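Local coordinates for protein malate dehydrogenase (Porphyromonas gingivalis, PDB 3FI9) that probably catalyses the NAD-dependent interconversion of malate and oxaloacetate, at residues V50-E53 against I54-C57. Numbering follows the deposited sequence.
Sequences VAEE and IRHC
The imidazole of His-56 lies with one face over the backbone carbonyl of Glu-52, whose O sits 2.9 Å from the ring plane beneath its centre; at the ring's edge, in plane, the O of a water lies 2.9 Å from NE2 of His-56. The same Glu-52 O accepts the helical bond from His-56 N (3.0 Å), while the ring only lies over it without hydrogen-bonding. The ring gets there because CG is anti to the carbonyl carbon (chi1 -56°), which folds it back along the preceding turn. The guanidinium of Arg-55 receives Glu-52 OE1 at its edge, 5° out of plane, with NH1 to OE1 at 3.1 Å in a salt bridge. The carboxylate is steeply inclined to it, 68° between planes, and NH1 comes from above the carboxylate plane. Arg-55, extended from CG to NE, lays its CG against Ala-51 O (3.3 Å). The same water donates to Glu-52 OE1 (2.9 Å from water O), linking Glu-52 to His-56. All this belongs to the C-terminal part of helix 44-57, the crossover helix between parallel strands 37-40 and 65-67 of the Rossmann-type NAD-binding domain. Regular i to i+4 bonds continue through Arg-55 N to Ala-51 O (2.9 Å), but the one from Cys-57 N to Glu-53 O is weak. On the side facing helix 19-30, Val-50 CG1 and Ile-54 CG1 approach to 4.3 Å, and Ile-54 packs on Ala-25 and Gln-26. The acidic groups reach across the dimer interface: OE2 of Glu-52 forms a salt bridge with Lys-164 of the second subunit, and OE2 of Glu-53 with Arg-232 of that subunit.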
loop_
_atom_site.group_PDB
_atom_site.type_symbol
_atom_site.label_atom_id
_atom_site.label_comp_id
_atom_site.label_asym_id
_atom_site.label_seq_id
_atom_site.Cartn_x
_atom_site.Cartn_y
_atom_site.Cartn_z
ATOM N N VAL A 50 1.529 -7.058 -11.372
ATOM C CA VAL A 50 1.629 -6.857 -9.937
ATOM C C VAL A 50 3.030 -7.210 -9.461
ATOM O O VAL A 50 3.612 -6.430 -8.729
ATOM C CB VAL A 50 0.599 -7.628 -9.145
ATOM C CG1 VAL A 50 0.832 -7.425 -7.668
ATOM C CG2 VAL A 50 -0.832 -7.193 -9.552
ATOM N N ALA A 51 3.540 -8.391 -9.851
ATOM C CA ALA A 51 4.870 -8.833 -9.421
ATOM C C ALA A 51 5.952 -7.842 -9.857
ATOM O O ALA A 51 6.873 -7.585 -9.111
ATOM C CB ALA A 51 5.193 -10.259 -9.949
ATOM N N GLU A 52 5.827 -7.326 -11.078
ATOM C CA GLU A 52 6.787 -6.355 -11.620
ATOM C C GLU A 52 6.788 -5.116 -10.727
ATOM O O GLU A 52 7.842 -4.625 -10.349
ATOM C CB GLU A 52 6.462 -5.979 -13.078
ATOM C CG GLU A 52 6.667 -7.123 -14.104
ATOM C CD GLU A 52 8.125 -7.616 -14.253
ATOM O OE1 GLU A 52 8.880 -7.728 -13.261
ATOM O OE2 GLU A 52 8.519 -7.936 -15.392
ATOM N N GLU A 53 5.616 -4.637 -10.348
ATOM C CA GLU A 53 5.538 -3.481 -9.442
ATOM C C GLU A 53 6.228 -3.756 -8.086
ATOM O O GLU A 53 6.953 -2.915 -7.573
ATOM C CB GLU A 53 4.090 -3.048 -9.258
ATOM C CG GLU A 53 3.565 -2.146 -10.402
ATOM C CD GLU A 53 3.157 -0.761 -9.879
ATOM O OE1 GLU A 53 4.028 0.033 -9.476
ATOM O OE2 GLU A 53 1.940 -0.500 -9.826
ATOM N N ILE A 54 5.988 -4.925 -7.503
ATOM C CA ILE A 54 6.606 -5.249 -6.218
ATOM C C ILE A 54 8.120 -5.305 -6.352
ATOM O O ILE A 54 8.864 -4.717 -5.558
ATOM C CB ILE A 54 6.074 -6.571 -5.660
ATOM C CG1 ILE A 54 4.519 -6.479 -5.590
ATOM C CG2 ILE A 54 6.812 -6.938 -4.343
ATOM C CD1 ILE A 54 4.010 -5.315 -4.677
ATOM N N ARG A 55 8.576 -5.980 -7.402
ATOM C CA ARG A 55 10.002 -6.046 -7.666
ATOM C C ARG A 55 10.652 -4.650 -7.787
ATOM O O ARG A 55 11.764 -4.452 -7.340
ATOM C CB ARG A 55 10.247 -6.832 -8.954
ATOM C CG ARG A 55 10.065 -8.324 -8.789
ATOM C CD ARG A 55 9.865 -8.925 -10.166
ATOM N NE ARG A 55 9.881 -10.380 -10.139
ATOM C CZ ARG A 55 9.724 -11.164 -11.217
ATOM N NH1 ARG A 55 9.457 -10.633 -12.388
ATOM N NH2 ARG A 55 9.772 -12.495 -11.116
ATOM N N HIS A 56 9.968 -3.725 -8.423
ATOM C CA HIS A 56 10.491 -2.380 -8.620
ATOM C C HIS A 56 10.477 -1.489 -7.356
ATOM O O HIS A 56 11.037 -0.383 -7.370
ATOM C CB HIS A 56 9.706 -1.698 -9.755
ATOM C CG HIS A 56 9.723 -2.463 -11.053
ATOM N ND1 HIS A 56 8.872 -2.158 -12.095
ATOM C CD2 HIS A 56 10.479 -3.517 -11.471
ATOM C CE1 HIS A 56 9.090 -3.006 -13.092
ATOM N NE2 HIS A 56 10.059 -3.834 -12.735
ATOM N N CYS A 57 9.840 -1.957 -6.275
ATOM C CA CYS A 57 9.923 -1.242 -4.981
ATOM C C CYS A 57 11.295 -1.423 -4.363
ATOM O O CYS A 57 11.723 -0.615 -3.521
ATOM C CB CYS A 57 8.900 -1.791 -3.995
ATOM S SG CYS A 57 7.233 -1.302 -4.447
HETATM O O HOH W 1 11.300 -6.156 -13.835
#